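PDB 1NLQ: nucleoplasmin-like protein from Drosophila melanogaster, which binds core histones and acts in the ATP-facilitated assembly of regularly spaced nucleosomal arrays, here seen as its N-terminal core. Local coordinates for residues A[20-25]-A[101-106]; A[32-37]-A[86-91]; A[65-68]-A[74-77]. One frame throughout, in Å; residues are numbered along the deposited sequence.

Overall arrangement
Followed from the N terminus, the chain first reaches W20, at the end of strand 17-20, where contact 1 will close the longest loop by joining 20-25 to 101-106 near the C terminus. Inside that loop, contact 2 brings strand 31-39 against strand 86-92, and inside contact 2 in turn, contact 3 closes a five-residue connection between 65-68 and 74-77. The three are thus concentric and none crosses another. Each ties together the two antiparallel sheets of a nucleoplasmin sandwich: contact 2 at its centre, contacts 1 and 3 on opposite sides of it. W20 and V86 link contacts 1 and 2, while I37 meets V75 and A65 of contact 3.

Contact 1 of 3, residues A[20-25]-A[101-106]; sequences WDVDED and GHNIKD
W20 and N103 meet through a single polar bond, a compact case of an indole N-H satisfied by a buried side-chain amide. The ring nitrogen NE1 of W20 donates to OD1 of N103 over 3.1 Å, with a bent N-H...O angle of 141°. The donor stands above the carbonyl plane of the amide, and OD1 is tilted somewhat from the indole plane; ring and amide are turned 63° against each other. This leaves ND2 of N103 at 3.5 Å from NE1 of W20, where two donors face each other without a bond. OD1 of N103 also lies 3.7 Å from CZ2 of W20, at the six-membered part of the ring. From the loop, V22 brings its CG2 methyl to 3.8 Å from the same OD1 of N103, so that this oxygen accepts the indole N-H and has a methyl packed beside it. In the jelly-roll sandwich of the nucleoplasmin family the bond spans the two sheets, since W20 ends strand 17-20 of one and N103 belongs to strand 97-104 of the other. With CG of W20 trans to its backbone N (chi1 177°), the indole reaches inward, where L32 and Q30 pack on it. Backbone bonds fix both bearers of the contact: W20 pairs with V86, and N103 with S5 of strand 4-11, while the N103 side chain touches S5 and Y7. Farther out, V22 O accepts a bond from the Q30 side chain, and H102 is hydrogen-bonded through ND1 to E4 and through NE2 to the backbone oxygen of D78 of a second subunit.

Contact 2 of 3, residues A[32-37]-A[86-91]; sequences LVIKQI and VTFKLI
F88 points its ring across the sandwich at L32 and I34, which reach back from the facing strand, and the meeting illustrates how rotamers decide which carbon of an aliphatic chain touches an aromatic one. F88 has CG beside the backbone N and trans to the carbonyl carbon (chi1 -59°), which tips the ring back along its own strand toward V86 while its far end reaches across; V86 accordingly places CG1 3.7 Å above one face of F88, near the rim. L32 approaches at the ring's edge, in its plane: the CD2 methyl lies 3.9 Å from CE1 of F88 and equally far from CZ. I34 comes in obliquely and uses a different part of itself. Its chain folds back at the second torsion (chi2 -53°), and as a result both CG1 and the terminal CD1 of I34 pack 3.7 Å from CZ of F88, on the other side of the ring plane from V86 CG1. Replacing F88 by an alanine removes the ring and is likely to leave L32 CD2 and the folded end of I34 facing a gap in the middle of the core. I64, V53 and I99 also pack on the ring, while F81 packs on both I34 and V86. Beyond the contact, K35 and Q36 both face H100 in a classic beta bulge, and K35 NZ forms salt bridges with D78 of its own chain and D78 of a second subunit. This is the packing of a beta sandwich's interior, here in the jelly-roll core of the nucleoplasmin family.

Contact 3 of 3, residues A[65-68]-A[74-77]; sequences AVLK and AVNP
L67 and V75 meet where the two sheets of the nucleoplasmin beta sandwich come together near one end, segments 65-68 and 74-77 being separated by five residues. Here the general point is that two strands of different sheets can meet through a few methyl groups alone, each strand held by backbone bonds within its own sheet. The close packing lies on the inner side. L67 lays its CD2 against the backbone of the other segment, 3.6 Å from CA of A74, and the same methyl is 4.0 Å from CG1 of V75. Torsions explain the reach: CG of L67 is trans to its carbonyl carbon (chi1 -51°), which swings the branched end over to the 74-75 backbone. A65 and I37 continue this apolar patch. The outer side is looser. A74, partly exposed, turns its CB away from 65-68. K68, also partly exposed, lies beyond touching distance of 74-77 and rests on F48; it is a probable site of contact between pentamers, consistent with the head-to-head decamer. V66 points away from 74-77 too, but into a subunit interface, against L39 of a third subunit. V66 O is buried by the contact with no polar partner in the model; the nearest atom of 74-77 to it is CG1 of V75, at 4.4 Å. Deeper in, CG2 of V75, placed between its own N and carbonyl carbon, meets CB of A65 at 3.7 Å.

Contact 1 of 3, residues A[20-25]-A[101-106]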
ATOM      1  N   TRP A  20       7.841  20.652   9.444  1.00 22.43           N
ATOM      2  CA  TRP A  20       6.452  20.689   9.878  1.00 22.43           C
ATOM      3  C   TRP A  20       6.510  20.993  11.369  1.00 22.43           C
ATOM      4  O   TRP A  20       7.139  20.267  12.138  1.00 22.43           O
ATOM      5  CB  TRP A  20       5.762  19.339   9.664  1.00 21.52           C
ATOM      6  CG  TRP A  20       4.335  19.322  10.165  1.00 21.52           C
ATOM      7  CD1 TRP A  20       3.269  19.990   9.627  1.00 21.52           C
ATOM      8  CD2 TRP A  20       3.827  18.608  11.300  1.00 21.52           C
ATOM      9  NE1 TRP A  20       2.127  19.732  10.355  1.00 21.52           N
ATOM     10  CE2 TRP A  20       2.443  18.888  11.386  1.00 21.52           C
ATOM     11  CE3 TRP A  20       4.405  17.755  12.250  1.00 21.52           C
ATOM     12  CZ2 TRP A  20       1.629  18.346  12.388  1.00 21.52           C
ATOM     13  CZ3 TRP A  20       3.592  17.214  13.250  1.00 21.52           C
ATOM     14  CH2 TRP A  20       2.216  17.514  13.307  1.00 21.52           C
ATOM     15  N   ASP A  21       5.870  22.073  11.777  1.00 37.48           N
ATOM     16  CA  ASP A  21       5.877  22.427  13.186  1.00 37.48           C
ATOM     17  C   ASP A  21       4.704  23.319  13.508  1.00 37.48           C
ATOM     18  O   ASP A  21       4.873  24.405  14.076  1.00 37.48           O
ATOM     19  CB  ASP A  21       7.174  23.133  13.552  1.00 58.19           C
ATOM     20  CG  ASP A  21       7.333  23.302  15.044  1.00 58.19           C
ATOM     21  OD1 ASP A  21       8.387  23.815  15.464  1.00 58.19           O
ATOM     22  OD2 ASP A  21       6.405  22.922  15.797  1.00 58.19           O
ATOM     23  N   VAL A  22       3.520  22.827  13.151  1.00 48.33           N
ATOM     24  CA  VAL A  22       2.253  23.510  13.359  1.00 48.33           C
ATOM     25  C   VAL A  22       2.048  24.109  14.747  1.00 48.33           C
ATOM     26  O   VAL A  22       1.675  23.405  15.692  1.00 48.33           O
ATOM     27  CB  VAL A  22       1.074  22.550  13.073  1.00 41.09           C
ATOM     28  CG1 VAL A  22      -0.252  23.207  13.425  1.00 41.09           C
ATOM     29  CG2 VAL A  22       1.096  22.145  11.619  1.00 41.09           C
ATOM     30  N   ASP A  23       2.278  25.417  14.857  1.00 55.05           N
ATOM     31  CA  ASP A  23       2.092  26.122  16.116  1.00 55.05           C
ATOM     32  C   ASP A  23       3.033  25.594  17.196  1.00 55.05           C
ATOM     33  O   ASP A  23       2.599  25.171  18.275  1.00 55.05           O
ATOM     34  CB  ASP A  23       0.627  25.994  16.541  1.00 58.08           C
ATOM     35  CG  ASP A  23      -0.304  26.733  15.596  1.00 58.08           C
ATOM     36  OD1 ASP A  23      -1.490  26.345  15.476  1.00 58.08           O
ATOM     37  OD2 ASP A  23       0.168  27.713  14.970  1.00 58.08           O
ATOM     38  N   GLU A  24       4.324  25.650  16.870  1.00 52.91           N
ATOM     39  CA  GLU A  24       5.433  25.223  17.723  1.00 52.91           C
ATOM     40  C   GLU A  24       5.077  24.549  19.045  1.00 52.91           C
ATOM     41  O   GLU A  24       4.697  23.378  19.060  1.00 52.91           O
ATOM     42  CB  GLU A  24       6.377  26.412  17.974  1.00 40.75           C
ATOM     43  N   ASP A  25       5.192  25.274  20.154  1.00 48.44           N
ATOM     44  CA  ASP A  25       4.899  24.676  21.443  1.00 48.44           C
ATOM     45  C   ASP A  25       3.501  24.911  21.998  1.00 48.44           C
ATOM     46  O   ASP A  25       3.175  25.964  22.549  1.00 48.44           O
ATOM     47  CB  ASP A  25       5.948  25.088  22.480  1.00 61.67           C
ATOM     48  CG  ASP A  25       5.687  24.465  23.845  1.00 61.67           C
ATOM     49  OD1 ASP A  25       5.277  23.274  23.906  1.00 61.67           O
ATOM     50  OD2 ASP A  25       5.900  25.162  24.861  1.00 61.67           O
ATOM     51  N   GLY A 101       0.252  13.803   2.514  1.00 17.62           N
ATOM     52  CA  GLY A 101      -0.300  13.249   3.734  1.00 17.62           C
ATOM     53  C   GLY A 101      -1.472  14.018   4.307  1.00 17.62           C
ATOM     54  O   GLY A 101      -2.126  14.807   3.616  1.00 17.62           O
ATOM     55  N   HIS A 102      -1.740  13.742   5.582  1.00 17.01           N
ATOM     56  CA  HIS A 102      -2.829  14.363   6.327  1.00 17.01           C
ATOM     57  C   HIS A 102      -2.238  15.230   7.414  1.00 17.01           C
ATOM     58  O   HIS A 102      -1.398  14.765   8.181  1.00 17.01           O
ATOM     59  CB  HIS A 102      -3.701  13.302   6.998  1.00 18.91           C
ATOM     60  CG  HIS A 102      -4.409  12.396   6.042  1.00 18.91           C
ATOM     61  ND1 HIS A 102      -5.772  12.189   6.090  1.00 18.91           N
ATOM     62  CD2 HIS A 102      -3.950  11.642   5.014  1.00 18.91           C
ATOM     63  CE1 HIS A 102      -6.120  11.350   5.131  1.00 18.91           C
ATOM     64  NE2 HIS A 102      -5.034  11.003   4.463  1.00 18.91           N
ATOM     65  N   ASN A 103      -2.679  16.481   7.484  1.00 20.66           N
ATOM     66  CA  ASN A 103      -2.200  17.405   8.503  1.00 20.66           C
ATOM     67  C   ASN A 103      -3.319  17.482   9.531  1.00 20.66           C
ATOM     68  O   ASN A 103      -4.264  18.239   9.365  1.00 20.66           O
ATOM     69  CB  ASN A 103      -1.963  18.788   7.902  1.00 22.94           C
ATOM     70  CG  ASN A 103      -1.058  19.641   8.755  1.00 22.94           C
ATOM     71  OD1 ASN A 103      -0.954  19.435   9.967  1.00 22.94           O
ATOM     72  ND2 ASN A 103      -0.392  20.610   8.128  1.00 22.94           N
ATOM     73  N   ILE A 104      -3.212  16.694  10.590  1.00 18.63           N
ATOM     74  CA  ILE A 104      -4.245  16.655  11.621  1.00 18.63           C
ATOM     75  C   ILE A 104      -4.017  17.743  12.673  1.00 18.63           C
ATOM     76  O   ILE A 104      -3.003  17.757  13.363  1.00 18.63           O
ATOM     77  CB  ILE A 104      -4.272  15.264  12.253  1.00 22.37           C
ATOM     78  CG1 ILE A 104      -4.531  14.226  11.154  1.00 22.37           C
ATOM     79  CG2 ILE A 104      -5.360  15.185  13.295  1.00 22.37           C
ATOM     80  CD1 ILE A 104      -4.185  12.806  11.551  1.00 22.37           C
ATOM     81  N   LYS A 105      -4.986  18.647  12.799  1.00 25.66           N
ATOM     82  CA  LYS A 105      -4.869  19.782  13.711  1.00 25.66           C
ATOM     83  C   LYS A 105      -4.931  19.510  15.211  1.00 25.66           C
ATOM     84  O   LYS A 105      -4.262  20.184  15.989  1.00 25.66           O
ATOM     85  CB  LYS A 105      -5.921  20.832  13.344  1.00 43.32           C
ATOM     86  CG  LYS A 105      -6.007  21.159  11.842  1.00 43.32           C
ATOM     87  CD  LYS A 105      -4.652  21.538  11.237  1.00 43.32           C
ATOM     88  CE  LYS A 105      -4.841  22.236   9.894  1.00 43.32           C
ATOM     89  NZ  LYS A 105      -3.577  22.466   9.152  1.00 43.32           N
ATOM     90  N   ASP A 106      -5.738  18.539  15.620  1.00 24.74           N
ATOM     91  CA  ASP A 106      -5.855  18.212  17.038  1.00 24.74           C
ATOM     92  C   ASP A 106      -6.504  16.849  17.239  1.00 24.74           C
ATOM     93  O   ASP A 106      -6.765  16.133  16.273  1.00 24.74           O
ATOM     94  CB  ASP A 106      -6.657  19.296  17.771  1.00 25.15           C
ATOM     95  CG  ASP A 106      -7.996  19.566  17.125  1.00 25.15           C
ATOM     96  OD1 ASP A 106      -8.742  18.598  16.860  1.00 25.15           O
ATOM     97  OD2 ASP A 106      -8.303  20.753  16.890  1.00 25.15           O
TER

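Contact 2 of 3, residues A[32-37]-A[86-91]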
ATOM      1  N   LEU A  32       0.949  14.499  12.079  1.00 16.65           N
ATOM      2  CA  LEU A  32       1.223  14.552  10.651  1.00 16.65           C
ATOM      3  C   LEU A  32       1.307  13.116  10.160  1.00 16.65           C
ATOM      4  O   LEU A  32       2.115  12.329  10.654  1.00 16.65           O
ATOM      5  CB  LEU A  32       2.551  15.253  10.382  1.00 18.87           C
ATOM      6  CG  LEU A  32       2.962  15.314   8.909  1.00 18.87           C
ATOM      7  CD1 LEU A  32       1.948  16.129   8.111  1.00 18.87           C
ATOM      8  CD2 LEU A  32       4.336  15.935   8.803  1.00 18.87           C
ATOM      9  N   VAL A  33       0.460  12.762   9.201  1.00 16.67           N
ATOM     10  CA  VAL A  33       0.468  11.414   8.663  1.00 16.67           C
ATOM     11  C   VAL A  33       1.030  11.492   7.256  1.00 16.67           C
ATOM     12  O   VAL A  33       0.510  12.227   6.427  1.00 16.67           O
ATOM     13  CB  VAL A  33      -0.953  10.821   8.587  1.00 18.77           C
ATOM     14  CG1 VAL A  33      -0.886   9.381   8.082  1.00 18.77           C
ATOM     15  CG2 VAL A  33      -1.620  10.882   9.957  1.00 18.77           C
ATOM     16  N   ILE A  34       2.100  10.757   6.995  1.00 14.63           N
ATOM     17  CA  ILE A  34       2.690  10.775   5.663  1.00 14.63           C
ATOM     18  C   ILE A  34       2.223   9.545   4.909  1.00 14.63           C
ATOM     19  O   ILE A  34       2.581   8.421   5.256  1.00 14.63           O
ATOM     20  CB  ILE A  34       4.224  10.801   5.731  1.00 14.15           C
ATOM     21  CG1 ILE A  34       4.691  12.088   6.418  1.00 14.15           C
ATOM     22  CG2 ILE A  34       4.804  10.715   4.335  1.00 14.15           C
ATOM     23  CD1 ILE A  34       4.117  13.369   5.818  1.00 14.15           C
ATOM     24  N   LYS A  35       1.416   9.773   3.875  1.00 13.33           N
ATOM     25  CA  LYS A  35       0.843   8.693   3.085  1.00 13.33           C
ATOM     26  C   LYS A  35       1.640   8.257   1.875  1.00 13.33           C
ATOM     27  O   LYS A  35       1.709   7.071   1.577  1.00 13.33           O
ATOM     28  CB  LYS A  35      -0.561   9.081   2.619  1.00 17.08           C
ATOM     29  CG  LYS A  35      -1.587   9.217   3.730  1.00 17.08           C
ATOM     30  CD  LYS A  35      -1.852   7.869   4.365  1.00 17.08           C
ATOM     31  CE  LYS A  35      -3.062   7.896   5.288  1.00 17.08           C
ATOM     32  NZ  LYS A  35      -3.393   6.524   5.775  1.00 17.08           N
ATOM     33  N   GLN A  36       2.222   9.217   1.173  1.00 13.30           N
ATOM     34  CA  GLN A  36       2.960   8.914  -0.043  1.00 13.30           C
ATOM     35  C   GLN A  36       4.130   9.858  -0.290  1.00 13.30           C
ATOM     36  O   GLN A  36       4.065  11.048   0.013  1.00 13.30           O
ATOM     37  CB  GLN A  36       1.976   8.955  -1.232  1.00 15.70           C
ATOM     38  CG  GLN A  36       2.595   8.847  -2.616  1.00 15.70           C
ATOM     39  CD  GLN A  36       1.561   8.953  -3.738  1.00 15.70           C
ATOM     40  OE1 GLN A  36       1.116   7.947  -4.283  1.00 15.70           O
ATOM     41  NE2 GLN A  36       1.171  10.179  -4.076  1.00 15.70           N
ATOM     42  N   ILE A  37       5.220   9.298  -0.808  1.00 13.21           N
ATOM     43  CA  ILE A  37       6.407  10.067  -1.164  1.00 13.21           C
ATOM     44  C   ILE A  37       6.640   9.620  -2.594  1.00 13.21           C
ATOM     45  O   ILE A  37       6.921   8.453  -2.860  1.00 13.21           O
ATOM     46  CB  ILE A  37       7.608   9.745  -0.254  1.00 14.13           C
ATOM     47  CG1 ILE A  37       7.259  10.134   1.187  1.00 14.13           C
ATOM     48  CG2 ILE A  37       8.826  10.546  -0.702  1.00 14.13           C
ATOM     49  CD1 ILE A  37       8.373   9.922   2.203  1.00 14.13           C
ATOM     50  N   VAL A  86       8.864  18.068  12.837  1.00 21.26           N
ATOM     51  CA  VAL A  86       9.424  17.113  11.893  1.00 21.26           C
ATOM     52  C   VAL A  86      10.060  17.773  10.681  1.00 21.26           C
ATOM     53  O   VAL A  86       9.448  18.609  10.030  1.00 21.26           O
ATOM     54  CB  VAL A  86       8.342  16.140  11.397  1.00 24.71           C
ATOM     55  CG1 VAL A  86       8.940  15.161  10.406  1.00 24.71           C
ATOM     56  CG2 VAL A  86       7.736  15.403  12.568  1.00 24.71           C
ATOM     57  N   THR A  87      11.293  17.390  10.371  1.00 17.69           N
ATOM     58  CA  THR A  87      11.955  17.964   9.209  1.00 17.69           C
ATOM     59  C   THR A  87      12.300  16.880   8.192  1.00 17.69           C
ATOM     60  O   THR A  87      12.911  15.875   8.541  1.00 17.69           O
ATOM     61  CB  THR A  87      13.253  18.678   9.597  1.00 23.57           C
ATOM     62  OG1 THR A  87      12.971  19.718  10.546  1.00 23.57           O
ATOM     63  CG2 THR A  87      13.882  19.297   8.365  1.00 23.57           C
ATOM     64  N   PHE A  88      11.898  17.089   6.938  1.00 20.75           N
ATOM     65  CA  PHE A  88      12.177  16.138   5.861  1.00 20.75           C
ATOM     66  C   PHE A  88      13.288  16.732   5.019  1.00 20.75           C
ATOM     67  O   PHE A  88      13.223  17.905   4.649  1.00 20.75           O
ATOM     68  CB  PHE A  88      10.951  15.932   4.964  1.00 17.59           C
ATOM     69  CG  PHE A  88       9.746  15.419   5.686  1.00 17.59           C
ATOM     70  CD1 PHE A  88       8.703  16.277   6.001  1.00 17.59           C
ATOM     71  CD2 PHE A  88       9.649  14.078   6.048  1.00 17.59           C
ATOM     72  CE1 PHE A  88       7.580  15.820   6.663  1.00 17.59           C
ATOM     73  CE2 PHE A  88       8.528  13.602   6.713  1.00 17.59           C
ATOM     74  CZ  PHE A  88       7.486  14.475   7.023  1.00 17.59           C
ATOM     75  N   LYS A  89      14.308  15.941   4.717  1.00 17.37           N
ATOM     76  CA  LYS A  89      15.405  16.461   3.915  1.00 17.37           C
ATOM     77  C   LYS A  89      15.816  15.523   2.800  1.00 17.37           C
ATOM     78  O   LYS A  89      15.904  14.319   3.001  1.00 17.37           O
ATOM     79  CB  LYS A  89      16.624  16.753   4.786  1.00 29.92           C
ATOM     80  CG  LYS A  89      17.727  17.415   3.988  1.00 29.92           C
ATOM     81  CD  LYS A  89      18.869  17.907   4.843  1.00 29.92           C
ATOM     82  CE  LYS A  89      19.937  18.514   3.944  1.00 29.92           C
ATOM     83  NZ  LYS A  89      21.137  18.967   4.682  1.00 29.92           N
ATOM     84  N   LEU A  90      16.069  16.089   1.623  1.00 21.09           N
ATOM     85  CA  LEU A  90      16.507  15.306   0.476  1.00 21.09           C
ATOM     86  C   LEU A  90      18.022  15.198   0.623  1.00 21.09           C
ATOM     87  O   LEU A  90      18.758  16.091   0.207  1.00 21.09           O
ATOM     88  CB  LEU A  90      16.135  16.025  -0.819  1.00 17.58           C
ATOM     89  CG  LEU A  90      16.376  15.267  -2.128  1.00 17.58           C
ATOM     90  CD1 LEU A  90      15.532  13.995  -2.167  1.00 17.58           C
ATOM     91  CD2 LEU A  90      16.002  16.176  -3.297  1.00 17.58           C
ATOM     92  N   ILE A  91      18.480  14.106   1.229  1.00 16.68           N
ATOM     93  CA  ILE A  91      19.910  13.909   1.472  1.00 16.68           C
ATOM     94  C   ILE A  91      20.688  13.259   0.323  1.00 16.68           C
ATOM     95  O   ILE A  91      21.916  13.119   0.401  1.00 16.68           O
ATOM     96  CB  ILE A  91      20.146  13.092   2.766  1.00 16.57           C
ATOM     97  CG1 ILE A  91      19.533  11.695   2.630  1.00 16.57           C
ATOM     98  CG2 ILE A  91      19.535  13.815   3.960  1.00 16.57           C
ATOM     99  CD1 ILE A  91      19.878  10.762   3.776  1.00 16.57           C
TER

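Contact 3 of 3, residues A[65-68]-A[74-77]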
ATOM      1  N   ALA A  65      12.309   7.259   2.698  1.00 13.21           N
ATOM      2  CA  ALA A  65      12.041   7.007   1.292  1.00 13.21           C
ATOM      3  C   ALA A  65      13.337   6.863   0.498  1.00 13.21           C
ATOM      4  O   ALA A  65      14.265   7.648   0.660  1.00 13.21           O
ATOM      5  CB  ALA A  65      11.198   8.153   0.705  1.00 13.38           C
ATOM      6  N   VAL A  66      13.400   5.831  -0.333  1.00 13.41           N
ATOM      7  CA  VAL A  66      14.533   5.601  -1.221  1.00 13.41           C
ATOM      8  C   VAL A  66      13.836   5.374  -2.554  1.00 13.41           C
ATOM      9  O   VAL A  66      13.146   4.369  -2.730  1.00 13.41           O
ATOM     10  CB  VAL A  66      15.342   4.341  -0.847  1.00 14.58           C
ATOM     11  CG1 VAL A  66      16.417   4.077  -1.920  1.00 14.58           C
ATOM     12  CG2 VAL A  66      16.007   4.537   0.501  1.00 14.58           C
ATOM     13  N   LEU A  67      13.989   6.323  -3.474  1.00 15.23           N
ATOM     14  CA  LEU A  67      13.348   6.249  -4.780  1.00 15.23           C
ATOM     15  C   LEU A  67      14.383   6.301  -5.900  1.00 15.23           C
ATOM     16  O   LEU A  67      15.494   6.795  -5.714  1.00 15.23           O
ATOM     17  CB  LEU A  67      12.379   7.422  -4.950  1.00 16.74           C
ATOM     18  CG  LEU A  67      11.357   7.661  -3.831  1.00 16.74           C
ATOM     19  CD1 LEU A  67      10.699   9.012  -4.025  1.00 16.74           C
ATOM     20  CD2 LEU A  67      10.325   6.548  -3.817  1.00 16.74           C
ATOM     21  N   LYS A  68      14.013   5.776  -7.062  1.00 16.07           N
ATOM     22  CA  LYS A  68      14.907   5.793  -8.215  1.00 16.07           C
ATOM     23  C   LYS A  68      14.121   5.526  -9.489  1.00 16.07           C
ATOM     24  O   LYS A  68      13.464   4.497  -9.617  1.00 16.07           O
ATOM     25  CB  LYS A  68      16.020   4.749  -8.054  1.00 24.00           C
ATOM     26  CG  LYS A  68      17.050   4.796  -9.194  1.00 24.00           C
ATOM     27  CD  LYS A  68      18.306   3.971  -8.915  1.00 24.00           C
ATOM     28  CE  LYS A  68      18.021   2.486  -8.833  1.00 24.00           C
ATOM     29  NZ  LYS A  68      19.293   1.691  -8.891  1.00 24.00           N
ATOM     30  N   ALA A  74       7.582   5.387  -6.164  1.00 14.55           N
ATOM     31  CA  ALA A  74       6.961   5.904  -4.956  1.00 14.55           C
ATOM     32  C   ALA A  74       6.930   4.906  -3.811  1.00 14.55           C
ATOM     33  O   ALA A  74       7.062   3.704  -4.009  1.00 14.55           O
ATOM     34  CB  ALA A  74       5.522   6.347  -5.274  1.00 17.74           C
ATOM     35  N   VAL A  75       6.786   5.433  -2.603  1.00 14.49           N
ATOM     36  CA  VAL A  75       6.641   4.603  -1.417  1.00 14.49           C
ATOM     37  C   VAL A  75       5.427   5.144  -0.661  1.00 14.49           C
ATOM     38  O   VAL A  75       5.050   6.313  -0.805  1.00 14.49           O
ATOM     39  CB  VAL A  75       7.882   4.624  -0.482  1.00 13.97           C
ATOM     40  CG1 VAL A  75       9.055   3.921  -1.150  1.00 13.97           C
ATOM     41  CG2 VAL A  75       8.236   6.054  -0.108  1.00 13.97           C
ATOM     42  N   ASN A  76       4.799   4.280   0.122  1.00 15.10           N
ATOM     43  CA  ASN A  76       3.620   4.651   0.894  1.00 15.10           C
ATOM     44  C   ASN A  76       3.912   4.297   2.339  1.00 15.10           C
ATOM     45  O   ASN A  76       3.484   3.264   2.839  1.00 15.10           O
ATOM     46  CB  ASN A  76       2.413   3.870   0.382  1.00 24.81           C
ATOM     47  CG  ASN A  76       2.063   4.224  -1.050  1.00 24.81           C
ATOM     48  OD1 ASN A  76       1.457   5.259  -1.312  1.00 24.81           O
ATOM     49  ND2 ASN A  76       2.466   3.376  -1.989  1.00 24.81           N
ATOM     50  N   PRO A  77       4.654   5.163   3.035  1.00 15.76           N
ATOM     51  CA  PRO A  77       5.015   4.922   4.434  1.00 15.76           C
ATOM     52  C   PRO A  77       3.840   4.718   5.383  1.00 15.76           C
ATOM     53  O   PRO A  77       3.806   3.754   6.157  1.00 15.76           O
ATOM     54  CB  PRO A  77       5.826   6.167   4.803  1.00 14.99           C
ATOM     55  CG  PRO A  77       6.384   6.629   3.484  1.00 14.99           C
ATOM     56  CD  PRO A  77       5.202   6.448   2.565  1.00 14.99           C
TER